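A-type flavoprotein (PDB 2Q9U) scavenges oxygen in the parasite Giardia intestinalis, probably reducing it at a diiron centre with electrons from flavin mononucleotide. Local coordinates at residues A[261-266]-A[290-295]; A[267-272]-A[378-383]; A[310-315]-A[345-350]. All blocks are in the same frame, centred on the assembly; numbering follows the deposited sequence.

Contact 1: residues A[261-266]-A[290-295]; sequences VVLDSM and LLEMTS. With FMN (flavin mononucleotide), chain F.
Glu292 and Leu263 touch across two parallel strands. Carboxylate oxygen OE1 of Glu292 lies 3.5 Å from CG of Leu263, and the two side chains cross at a slant. The chain of Glu292 is bent at chi2 (141°), and its other oxygen, OE2, reaches as far as CB of Ser265 (3.6 Å). OE1 is also hydrogen-bonded to His271. A water is hydrogen-bonded to Glu292 OE2 at 2.7 Å and also lies near Asp264 OD1 and Thr294 OG1. It has too few protons for all the acceptors around it. It lies between the two carboxylates, whose OD1 and OE2 are 4.6 Å apart, and probably eases their repulsion. OD1 of Asp264 also accepts the N-H of Ser265, while OD2 is bonded to Ser325. On the face opposite Leu263 and Glu292, Val262 CG1 meets Met293 SD at 3.9 Å. Beneath these side chains runs a regular parallel ladder. Leu291 N bonds Val261 O, Leu263 N bonds Leu291 O, and Met293 N bonds Leu263 O at 2.8 Å.

Past the strand end, Ser265 OG donates to phosphate oxygen O1P of FMN at 2.8 Å. Met266 N gives its N-H to O2P. The turn after the strand is thus the start of a flavodoxin-type phosphate loop. Helix 269-283 links the strands as a beta-alpha-beta unit and covers Val261 and Leu290. Helix 298-306 covers the face of Val262 and Leu291.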
loop_
_atom_site.group_PDB
_atom_site.type_symbol
_atom_site.label_atom_id
_atom_site.label_comp_id
_atom_site.label_asym_id
_atom_site.label_seq_id
_atom_site.Cartn_x
_atom_site.Cartn_y
_atom_site.Cartn_z
ATOM N N VAL A 261 -3.259 19.855 -12.005
ATOM C CA VAL A 261 -2.597 20.390 -10.816
ATOM C C VAL A 261 -1.985 19.213 -10.035
ATOM O O VAL A 261 -2.661 18.217 -9.790
ATOM C CB VAL A 261 -3.555 21.184 -9.910
ATOM C CG1 VAL A 261 -2.788 21.747 -8.703
ATOM C CG2 VAL A 261 -4.178 22.327 -10.711
ATOM N N VAL A 262 -0.696 19.296 -9.742
ATOM C CA VAL A 262 0.004 18.238 -9.019
ATOM C C VAL A 262 0.449 18.840 -7.683
ATOM O O VAL A 262 1.083 19.903 -7.655
ATOM C CB VAL A 262 1.245 17.729 -9.801
ATOM C CG1 VAL A 262 2.005 16.643 -9.003
ATOM C CG2 VAL A 262 0.816 17.172 -11.186
ATOM N N LEU A 263 0.091 18.199 -6.577
ATOM C CA LEU A 263 0.440 18.800 -5.296
ATOM C C LEU A 263 0.573 17.791 -4.186
ATOM O O LEU A 263 0.262 16.606 -4.346
ATOM C CB LEU A 263 -0.596 19.873 -4.865
ATOM C CG LEU A 263 -1.948 19.394 -4.312
ATOM C CD1 LEU A 263 -2.607 20.442 -3.412
ATOM C CD2 LEU A 263 -2.886 18.939 -5.419
ATOM N N ASP A 264 1.012 18.287 -3.041
ATOM C CA ASP A 264 0.814 17.546 -1.816
ATOM C C ASP A 264 0.435 18.596 -0.761
ATOM O O ASP A 264 0.626 19.790 -0.965
ATOM C CB ASP A 264 2.088 16.779 -1.433
ATOM C CG ASP A 264 1.816 15.580 -0.520
ATOM O OD1 ASP A 264 0.719 15.518 0.100
ATOM O OD2 ASP A 264 2.716 14.715 -0.401
ATOM N N SER A 265 -0.103 18.156 0.357
ATOM C CA SER A 265 -0.620 19.086 1.361
ATOM C C SER A 265 -0.557 18.323 2.685
ATOM O O SER A 265 -0.694 17.123 2.689
ATOM C CB SER A 265 -2.077 19.475 1.000
ATOM O OG SER A 265 -2.597 20.468 1.881
ATOM N N MET A 266 -0.357 19.021 3.799
ATOM C CA MET A 266 -0.320 18.398 5.123
ATOM C C MET A 266 -1.610 18.617 5.932
ATOM O O MET A 266 -2.128 17.678 6.566
ATOM C CB MET A 266 0.887 18.930 5.887
ATOM C CG MET A 266 2.190 18.479 5.243
ATOM S SD MET A 266 3.649 19.022 6.131
ATOM C CE MET A 266 3.603 20.777 5.809
ATOM N N LEU A 290 -6.901 16.945 -10.773
ATOM C CA LEU A 290 -6.108 17.212 -9.588
ATOM C C LEU A 290 -5.456 15.920 -9.139
ATOM O O LEU A 290 -6.148 14.910 -8.947
ATOM C CB LEU A 290 -7.012 17.783 -8.470
ATOM C CG LEU A 290 -6.353 18.097 -7.098
ATOM C CD1 LEU A 290 -7.098 19.236 -6.470
ATOM C CD2 LEU A 290 -6.339 16.902 -6.137
ATOM N N LEU A 291 -4.139 15.959 -8.960
ATOM C CA LEU A 291 -3.362 14.805 -8.527
ATOM C C LEU A 291 -2.653 15.158 -7.235
ATOM O O LEU A 291 -1.740 15.981 -7.251
ATOM C CB LEU A 291 -2.302 14.429 -9.596
ATOM C CG LEU A 291 -2.808 14.045 -10.985
ATOM C CD1 LEU A 291 -1.613 13.650 -11.854
ATOM C CD2 LEU A 291 -3.799 12.873 -10.866
ATOM N N GLU A 292 -3.061 14.545 -6.123
ATOM C CA GLU A 292 -2.368 14.773 -4.859
ATOM C C GLU A 292 -1.496 13.569 -4.523
ATOM O O GLU A 292 -1.967 12.427 -4.586
ATOM C CB GLU A 292 -3.367 15.025 -3.729
ATOM C CG GLU A 292 -2.725 15.554 -2.440
ATOM C CD GLU A 292 -3.606 16.617 -1.776
ATOM O OE1 GLU A 292 -4.251 17.412 -2.511
ATOM O OE2 GLU A 292 -3.657 16.647 -0.523
ATOM N N MET A 293 -0.238 13.825 -4.152
ATOM C CA MET A 293 0.752 12.745 -4.141
ATOM C C MET A 293 0.451 11.662 -3.110
ATOM O O MET A 293 0.831 10.518 -3.311
ATOM C CB MET A 293 2.192 13.260 -4.016
ATOM C CG MET A 293 2.627 14.168 -5.196
ATOM S SD MET A 293 2.374 13.417 -6.834
ATOM C CE MET A 293 3.525 12.071 -6.923
ATOM N N THR A 294 -0.261 12.009 -2.046
ATOM C CA THR A 294 -0.712 10.966 -1.104
ATOM C C THR A 294 -1.743 9.966 -1.668
ATOM O O THR A 294 -1.984 8.920 -1.059
ATOM C CB THR A 294 -1.253 11.565 0.181
ATOM O OG1 THR A 294 -2.266 12.535 -0.117
ATOM C CG2 THR A 294 -0.125 12.207 1.003
ATOM N N SER A 295 -2.365 10.285 -2.803
ATOM C CA SER A 295 -3.305 9.367 -3.447
ATOM C C SER A 295 -3.014 9.176 -4.928
ATOM O O SER A 295 -3.869 8.694 -5.672
ATOM C CB SER A 295 -4.749 9.842 -3.260
ATOM O OG SER A 295 -4.865 11.212 -3.599
HETATM N N1 FMN F . 6.480 26.620 7.358
HETATM C C2 FMN F . 7.559 27.339 6.936
HETATM O O2 FMN F . 7.401 28.507 6.542
HETATM N N3 FMN F . 8.820 26.777 6.979
HETATM C C4 FMN F . 9.015 25.473 7.407
HETATM O O4 FMN F . 10.141 24.993 7.289
HETATM C C4A FMN F . 7.905 24.720 7.832
HETATM N N5 FMN F . 8.032 23.419 8.306
HETATM C C5A FMN F . 6.897 22.733 8.726
HETATM C C6 FMN F . 7.007 21.422 9.203
HETATM C C7 FMN F . 5.872 20.708 9.626
HETATM C C7M FMN F . 6.080 19.386 10.315
HETATM C C8 FMN F . 4.614 21.307 9.584
HETATM C C8M FMN F . 3.359 20.542 9.925
HETATM C C9 FMN F . 4.500 22.614 9.114
HETATM C C9A FMN F . 5.631 23.334 8.684
HETATM N N10 FMN F . 5.510 24.636 8.204
HETATM C C10 FMN F . 6.636 25.326 7.810
HETATM C "C1'" FMN F . 4.184 25.334 8.134
HETATM C "C2'" FMN F . 3.338 24.860 6.954
HETATM O "O2'" FMN F . 3.896 25.240 5.698
HETATM C "C3'" FMN F . 1.932 25.404 7.216
HETATM O "O3'" FMN F . 1.368 24.618 8.256
HETATM C "C4'" FMN F . 0.999 25.362 6.025
HETATM O "O4'" FMN F . -0.169 26.117 6.318
HETATM C "C5'" FMN F . 0.573 23.938 5.688
HETATM O "O5'" FMN F . -0.110 23.942 4.447
HETATM P P FMN F . -1.212 22.825 4.180
HETATM O O1P FMN F . -1.461 22.844 2.682
HETATM O O2P FMN F . -0.644 21.513 4.638
HETATM O O3P FMN F . -2.496 23.117 4.939
HETATM O O HOH W 1 -2.163 14.827 0.877
#

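Contact 2: residues A[267-272]-A[378-383]; sequences YGTTHR and ITFKFN. With FMN (flavin mononucleotide), chain F.
Thr269 carries most of this contact, wedged between the FMN phosphate and the end of strand 378-381. Its OG1 stands at the edge of the Phe380 ring, near the ring plane, 3.6 Å from CE2. The same hydroxyl donates to phosphate oxygen O3P of FMN at 2.9 Å. Chi1 of 68° turns it to the phosphate, where it joins the backbone N-H of Thr269 on O3P. Phe382 O is a close neighbour of both branches, 3.4 Å from Thr269 OG1 and a little further from CG2. CG2 also meets Asn383, 3.7 Å from its OD1, the two side chains crossing at about a right angle. Asn383 ND2 is hydrogen-bonded to Ile118 O of the third subunit.

The phosphate is held closely. Thr270 gives O1P both its N-H and its hydroxyl, the latter at 2.7 Å. Tyr267 N points almost straight at O2P (169°). Gly268 is the N-cap of the helix, whose N-terminal end faces the phosphate and would help to offset its charge.

Between the two segments the fit is looser. No hydrogen bond joins them, and together they bury a modest 161 Å². The Phe382 ring is packed elsewhere: it lies obliquely against FMN, with CE1 3.6 Å from O3', and meets His115 and Trp153 of the third subunit. Tyr267 OH bonds Glu87 of the same subunit, a residue of its diiron pocket. Strand 378-381 is the sheet edge within the chain, beside strand 344-350. Phe380 packs on Met273 of helix 269-283 and on Leu388 of helix 386-409.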
loop_
_atom_site.group_PDB
_atom_site.type_symbol
_atom_site.label_atom_id
_atom_site.label_comp_id
_atom_site.label_asym_id
_atom_site.label_seq_id
_atom_site.Cartn_x
_atom_site.Cartn_y
_atom_site.Cartn_z
ATOM N N TYR A 267 -2.110 19.853 5.932
ATOM C CA TYR A 267 -3.370 20.170 6.630
ATOM C C TYR A 267 -4.463 20.687 5.681
ATOM O O TYR A 267 -5.505 21.167 6.126
ATOM C CB TYR A 267 -3.141 21.142 7.794
ATOM C CG TYR A 267 -2.501 20.492 9.004
ATOM C CD1 TYR A 267 -3.296 19.869 9.995
ATOM C CD2 TYR A 267 -1.115 20.503 9.173
ATOM C CE1 TYR A 267 -2.711 19.250 11.135
ATOM C CE2 TYR A 267 -0.514 19.891 10.304
ATOM C CZ TYR A 267 -1.330 19.262 11.274
ATOM O OH TYR A 267 -0.743 18.663 12.382
ATOM N N GLY A 268 -4.233 20.581 4.378
ATOM C CA GLY A 268 -5.357 20.713 3.432
ATOM C C GLY A 268 -5.666 22.108 2.904
ATOM O O GLY A 268 -6.542 22.251 2.054
ATOM N N THR A 269 -4.966 23.138 3.373
ATOM C CA THR A 269 -5.247 24.492 2.851
ATOM C C THR A 269 -4.716 24.694 1.425
ATOM O O THR A 269 -5.377 25.348 0.601
ATOM C CB THR A 269 -4.788 25.644 3.785
ATOM O OG1 THR A 269 -3.360 25.684 3.854
ATOM C CG2 THR A 269 -5.391 25.464 5.210
ATOM N N THR A 270 -3.531 24.141 1.139
ATOM C CA THR A 270 -3.003 24.154 -0.237
ATOM C C THR A 270 -3.951 23.363 -1.161
ATOM O O THR A 270 -4.190 23.742 -2.323
ATOM C CB THR A 270 -1.554 23.607 -0.350
ATOM O OG1 THR A 270 -0.682 24.328 0.528
ATOM C CG2 THR A 270 -1.030 23.772 -1.782
ATOM N N HIS A 271 -4.481 22.262 -0.637
ATOM C CA HIS A 271 -5.530 21.492 -1.332
ATOM C C HIS A 271 -6.800 22.303 -1.656
ATOM O O HIS A 271 -7.298 22.257 -2.787
ATOM C CB HIS A 271 -5.896 20.237 -0.546
ATOM C CG HIS A 271 -6.942 19.415 -1.219
ATOM N ND1 HIS A 271 -6.633 18.447 -2.148
ATOM C CD2 HIS A 271 -8.299 19.462 -1.157
ATOM C CE1 HIS A 271 -7.752 17.911 -2.606
ATOM N NE2 HIS A 271 -8.773 18.507 -2.023
ATOM N N ARG A 272 -7.339 23.037 -0.687
ATOM C CA ARG A 272 -8.537 23.854 -0.938
ATOM C C ARG A 272 -8.279 24.966 -1.975
ATOM O O ARG A 272 -9.129 25.237 -2.826
ATOM C CB ARG A 272 -9.080 24.480 0.346
ATOM C CG ARG A 272 -10.361 25.323 0.132
ATOM C CD ARG A 272 -11.548 24.402 -0.141
ATOM N NE ARG A 272 -12.778 25.074 -0.599
ATOM C CZ ARG A 272 -12.996 25.557 -1.827
ATOM N NH1 ARG A 272 -12.055 25.534 -2.768
ATOM N NH2 ARG A 272 -14.171 26.098 -2.101
ATOM N N ILE A 378 1.019 32.087 -5.967
ATOM C CA ILE A 378 0.186 32.523 -4.849
ATOM C C ILE A 378 0.717 31.843 -3.604
ATOM O O ILE A 378 0.853 30.638 -3.578
ATOM C CB ILE A 378 -1.318 32.201 -5.043
ATOM C CG1 ILE A 378 -1.895 33.010 -6.217
ATOM C CG2 ILE A 378 -2.089 32.466 -3.747
ATOM C CD1 ILE A 378 -3.230 32.526 -6.692
ATOM N N THR A 379 1.081 32.634 -2.601
ATOM C CA THR A 379 1.472 32.089 -1.313
ATOM C C THR A 379 0.669 32.786 -0.219
ATOM O O THR A 379 0.145 33.894 -0.410
ATOM C CB THR A 379 2.985 32.240 -1.043
ATOM O OG1 THR A 379 3.352 33.625 -1.096
ATOM C CG2 THR A 379 3.773 31.519 -2.099
ATOM N N PHE A 380 0.558 32.115 0.915
ATOM C CA PHE A 380 -0.200 32.643 2.038
ATOM C C PHE A 380 0.247 31.943 3.308
ATOM O O PHE A 380 0.687 30.788 3.282
ATOM C CB PHE A 380 -1.710 32.457 1.821
ATOM C CG PHE A 380 -2.113 31.033 1.573
ATOM C CD1 PHE A 380 -1.973 30.464 0.293
ATOM C CD2 PHE A 380 -2.612 30.252 2.612
ATOM C CE1 PHE A 380 -2.328 29.138 0.058
ATOM C CE2 PHE A 380 -2.983 28.935 2.397
ATOM C CZ PHE A 380 -2.839 28.364 1.121
ATOM N N LYS A 381 0.137 32.647 4.424
ATOM C CA LYS A 381 0.475 32.109 5.734
ATOM C C LYS A 381 -0.656 31.369 6.441
ATOM O O LYS A 381 -1.654 31.931 6.772
ATOM C CB LYS A 381 1.127 33.191 6.615
ATOM C CG LYS A 381 1.284 32.838 8.023
ATOM C CD LYS A 381 1.687 34.056 8.838
ATOM C CE LYS A 381 2.800 34.792 8.218
ATOM N NZ LYS A 381 3.868 35.125 9.202
ATOM N N PHE A 382 -0.467 30.077 6.588
ATOM C CA PHE A 382 -1.314 29.176 7.345
ATOM C C PHE A 382 -2.655 28.791 6.751
ATOM O O PHE A 382 -2.909 27.645 6.574
ATOM C CB PHE A 382 -1.419 29.574 8.797
ATOM C CG PHE A 382 -0.256 29.163 9.601
ATOM C CD1 PHE A 382 0.100 27.841 9.683
ATOM C CD2 PHE A 382 0.514 30.093 10.231
ATOM C CE1 PHE A 382 1.171 27.472 10.364
ATOM C CE2 PHE A 382 1.602 29.699 10.952
ATOM C CZ PHE A 382 1.930 28.393 11.015
ATOM N N ASN A 383 -3.485 29.770 6.457
ATOM C CA ASN A 383 -4.840 29.508 6.041
ATOM C C ASN A 383 -5.342 30.366 4.889
ATOM O O ASN A 383 -4.863 31.425 4.693
ATOM C CB ASN A 383 -5.680 29.701 7.275
ATOM C CG ASN A 383 -7.020 29.063 7.180
ATOM O OD1 ASN A 383 -7.346 28.395 6.249
ATOM N ND2 ASN A 383 -7.800 29.272 8.189
HETATM N N1 FMN F . 6.480 26.620 7.358
HETATM C C2 FMN F . 7.559 27.339 6.936
HETATM O O2 FMN F . 7.401 28.507 6.542
HETATM N N3 FMN F . 8.820 26.777 6.979
HETATM C C4 FMN F . 9.015 25.473 7.407
HETATM O O4 FMN F . 10.141 24.993 7.289
HETATM C C4A FMN F . 7.905 24.720 7.832
HETATM N N5 FMN F . 8.032 23.419 8.306
HETATM C C5A FMN F . 6.897 22.733 8.726
HETATM C C6 FMN F . 7.007 21.422 9.203
HETATM C C7 FMN F . 5.872 20.708 9.626
HETATM C C7M FMN F . 6.080 19.386 10.315
HETATM C C8 FMN F . 4.614 21.307 9.584
HETATM C C8M FMN F . 3.359 20.542 9.925
HETATM C C9 FMN F . 4.500 22.614 9.114
HETATM C C9A FMN F . 5.631 23.334 8.684
HETATM N N10 FMN F . 5.510 24.636 8.204
HETATM C C10 FMN F . 6.636 25.326 7.810
HETATM C "C1'" FMN F . 4.184 25.334 8.134
HETATM C "C2'" FMN F . 3.338 24.860 6.954
HETATM O "O2'" FMN F . 3.896 25.240 5.698
HETATM C "C3'" FMN F . 1.932 25.404 7.216
HETATM O "O3'" FMN F . 1.368 24.618 8.256
HETATM C "C4'" FMN F . 0.999 25.362 6.025
HETATM O "O4'" FMN F . -0.169 26.117 6.318
HETATM C "C5'" FMN F . 0.573 23.938 5.688
HETATM O "O5'" FMN F . -0.110 23.942 4.447
HETATM P P FMN F . -1.212 22.825 4.180
HETATM O O1P FMN F . -1.461 22.844 2.682
HETATM O O2P FMN F . -0.644 21.513 4.638
HETATM O O3P FMN F . -2.496 23.117 4.939
#

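Contact 3: residues A[310-315]-A[345-350]; sequences AVAFAS and FAFGAF. With FMN (flavin mononucleotide), chain F.
The carbonyl oxygen of Phe345 accepts the N-H of Phe313 at 2.9 Å, the shortest hydrogen bond between these strands. The CA-H of Ala312 also approaches this oxygen, 3.1 Å away from CA to O. One step earlier, Phe345 N bonds Val311 O, with the donor somewhat tilted from the carbonyl plane. Further along the ladder the bonds lengthen. Phe347 N to Phe313 O and Ser315 N to Phe347 O (3.4 Å) are both weak. The axes of the two short segments are 26° apart.

The main side-chain meeting is a CH-pi contact. CB of Ala314 lies over one face of the Phe347 ring, 3.5 Å from its centroid and only 12° off the ring normal. The methyl of Ala312 comes to the edge of the same ring, 4.0 Å from CE1. Chi1 of 58° folds the Phe347 ring back across the neighbouring strand, where it packs on these two alanine methyls. Phe345 takes the other course: its CG is anti to the backbone N, its ring turns from strand 310-314, and CB is the part that faces Ala312.

The CA-H of Gly348 approaches Ser315 O, with CA 3.5 Å from the oxygen. That buried oxygen has no polar partner in the model. Ser315 OG is hydrogen-bonded to Met323 N. Beyond the ladder, Ala349 CB lies 3.4 Å from O5' of FMN, at the phosphate end of the cofactor.

Strand 310-314 is the middle of the parallel flavodoxin sheet, with 344-350 beside it, and helix 324-336 joins the two as a beta-alpha-beta unit. Helix 386-409 covers Ala312 and Phe345, while helix 356-367 packs on Phe313 and Ala346.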
loop_
_atom_site.group_PDB
_atom_site.type_symbol
_atom_site.label_atom_id
_atom_site.label_comp_id
_atom_site.label_asym_id
_atom_site.label_seq_id
_atom_site.Cartn_x
_atom_site.Cartn_y
_atom_site.Cartn_z
ATOM N N ALA A 310 -1.535 22.967 -19.933
ATOM C CA ALA A 310 -0.926 23.745 -18.862
ATOM C C ALA A 310 -0.939 22.951 -17.556
ATOM O O ALA A 310 -1.814 22.100 -17.332
ATOM C CB ALA A 310 -1.675 25.094 -18.648
ATOM N N VAL A 311 -0.008 23.293 -16.676
ATOM C CA VAL A 311 0.091 22.598 -15.377
ATOM C C VAL A 311 0.264 23.574 -14.213
ATOM O O VAL A 311 0.696 24.725 -14.390
ATOM C CB VAL A 311 1.259 21.552 -15.346
ATOM C CG1 VAL A 311 1.030 20.451 -16.371
ATOM C CG2 VAL A 311 2.675 22.219 -15.545
ATOM N N ALA A 312 -0.068 23.095 -13.023
ATOM C CA ALA A 312 0.340 23.776 -11.785
ATOM C C ALA A 312 0.932 22.765 -10.793
ATOM O O ALA A 312 0.469 21.612 -10.714
ATOM C CB ALA A 312 -0.859 24.531 -11.158
ATOM N N PHE A 313 1.974 23.196 -10.074
ATOM C CA PHE A 313 2.554 22.408 -9.002
ATOM C C PHE A 313 2.496 23.184 -7.696
ATOM O O PHE A 313 2.780 24.400 -7.649
ATOM C CB PHE A 313 3.995 22.042 -9.314
ATOM C CG PHE A 313 4.132 20.870 -10.265
ATOM C CD1 PHE A 313 3.823 21.020 -11.630
ATOM C CD2 PHE A 313 4.554 19.634 -9.808
ATOM C CE1 PHE A 313 3.941 19.948 -12.530
ATOM C CE2 PHE A 313 4.710 18.547 -10.716
ATOM C CZ PHE A 313 4.384 18.711 -12.074
ATOM N N ALA A 314 2.160 22.477 -6.627
ATOM C CA ALA A 314 1.916 23.150 -5.361
ATOM C C ALA A 314 2.391 22.306 -4.200
ATOM O O ALA A 314 2.345 21.085 -4.256
ATOM C CB ALA A 314 0.447 23.474 -5.214
ATOM N N SER A 315 2.832 22.990 -3.153
ATOM C CA SER A 315 3.248 22.342 -1.910
ATOM C C SER A 315 3.301 23.385 -0.797
ATOM O O SER A 315 3.720 24.518 -1.048
ATOM C CB SER A 315 4.661 21.737 -2.079
ATOM O OG SER A 315 5.185 21.273 -0.852
ATOM N N PHE A 345 2.289 27.031 -13.417
ATOM C CA PHE A 345 1.975 27.919 -12.300
ATOM C C PHE A 345 2.329 27.185 -10.997
ATOM O O PHE A 345 2.361 25.944 -10.967
ATOM C CB PHE A 345 0.483 28.273 -12.343
ATOM C CG PHE A 345 0.069 29.330 -11.373
ATOM C CD1 PHE A 345 0.484 30.664 -11.552
ATOM C CD2 PHE A 345 -0.748 29.020 -10.300
ATOM C CE1 PHE A 345 0.093 31.676 -10.656
ATOM C CE2 PHE A 345 -1.152 30.014 -9.384
ATOM C CZ PHE A 345 -0.727 31.346 -9.561
ATOM N N ALA A 346 2.649 27.945 -9.950
ATOM C CA ALA A 346 2.969 27.341 -8.646
ATOM C C ALA A 346 2.280 28.098 -7.526
ATOM O O ALA A 346 2.095 29.304 -7.622
ATOM C CB ALA A 346 4.495 27.285 -8.417
ATOM N N PHE A 347 1.889 27.390 -6.463
ATOM C CA PHE A 347 1.285 28.058 -5.310
ATOM C C PHE A 347 1.478 27.210 -4.059
ATOM O O PHE A 347 1.897 26.072 -4.163
ATOM C CB PHE A 347 -0.210 28.353 -5.543
ATOM C CG PHE A 347 -1.043 27.126 -5.838
ATOM C CD1 PHE A 347 -1.103 26.595 -7.137
ATOM C CD2 PHE A 347 -1.767 26.497 -4.823
ATOM C CE1 PHE A 347 -1.856 25.449 -7.413
ATOM C CE2 PHE A 347 -2.539 25.328 -5.099
ATOM C CZ PHE A 347 -2.597 24.831 -6.403
ATOM N N GLY A 348 1.180 27.761 -2.885
ATOM C CA GLY A 348 1.314 26.967 -1.672
ATOM C C GLY A 348 1.300 27.783 -0.413
ATOM O O GLY A 348 1.600 28.973 -0.438
ATOM N N ALA A 349 0.943 27.120 0.678
ATOM C CA ALA A 349 0.938 27.724 2.015
ATOM C C ALA A 349 2.329 27.760 2.629
ATOM O O ALA A 349 3.224 27.032 2.224
ATOM C CB ALA A 349 -0.032 26.943 2.917
ATOM N N PHE A 350 2.527 28.614 3.626
ATOM C CA PHE A 350 3.725 28.532 4.455
ATOM C C PHE A 350 3.363 29.040 5.849
ATOM O O PHE A 350 2.302 29.650 6.042
ATOM C CB PHE A 350 4.895 29.330 3.848
ATOM C CG PHE A 350 4.644 30.820 3.769
ATOM C CD1 PHE A 350 3.986 31.372 2.683
ATOM C CD2 PHE A 350 5.055 31.663 4.807
ATOM C CE1 PHE A 350 3.748 32.773 2.607
ATOM C CE2 PHE A 350 4.821 33.057 4.749
ATOM C CZ PHE A 350 4.164 33.605 3.651
HETATM N N1 FMN F . 6.480 26.620 7.358
HETATM C C2 FMN F . 7.559 27.339 6.936
HETATM O O2 FMN F . 7.401 28.507 6.542
HETATM N N3 FMN F . 8.820 26.777 6.979
HETATM C C4 FMN F . 9.015 25.473 7.407
HETATM O O4 FMN F . 10.141 24.993 7.289
HETATM C C4A FMN F . 7.905 24.720 7.832
HETATM N N5 FMN F . 8.032 23.419 8.306
HETATM C C5A FMN F . 6.897 22.733 8.726
HETATM C C6 FMN F . 7.007 21.422 9.203
HETATM C C7 FMN F . 5.872 20.708 9.626
HETATM C C7M FMN F . 6.080 19.386 10.315
HETATM C C8 FMN F . 4.614 21.307 9.584
HETATM C C8M FMN F . 3.359 20.542 9.925
HETATM C C9 FMN F . 4.500 22.614 9.114
HETATM C C9A FMN F . 5.631 23.334 8.684
HETATM N N10 FMN F . 5.510 24.636 8.204
HETATM C C10 FMN F . 6.636 25.326 7.810
HETATM C "C1'" FMN F . 4.184 25.334 8.134
HETATM C "C2'" FMN F . 3.338 24.860 6.954
HETATM O "O2'" FMN F . 3.896 25.240 5.698
HETATM C "C3'" FMN F . 1.932 25.404 7.216
HETATM O "O3'" FMN F . 1.368 24.618 8.256
HETATM C "C4'" FMN F . 0.999 25.362 6.025
HETATM O "O4'" FMN F . -0.169 26.117 6.318
HETATM C "C5'" FMN F . 0.573 23.938 5.688
HETATM O "O5'" FMN F . -0.110 23.942 4.447
HETATM P P FMN F . -1.212 22.825 4.180
HETATM O O1P FMN F . -1.461 22.844 2.682
HETATM O O2P FMN F . -0.644 21.513 4.638
HETATM O O3P FMN F . -2.496 23.117 4.939
#

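How the contacts relate
All three contacts reach one five-stranded parallel sheet and touch FMN at the C-terminal edge of that sheet. Contacts 1 and 3 have centres about 10 Å apart and share a seam, where Val262 N meets Ala312 O (2.8 Å) and Val262 O meets Ala314 N (3.0 Å). Contacts 2 and 3, also about 10 Å apart between centres, join along another seam, with Phe382 N 2.9 Å from Phe350 O. Contact 1 reaches contact 2 through Glu292 OE1 and His271 ND1 (2.6 Å). Contacts 1 and 2 together hold the phosphate, and contact 3 lies beside the ribityl chain. Tyr267 of contact 2 also meets Glu87 in the diiron pocket of another subunit.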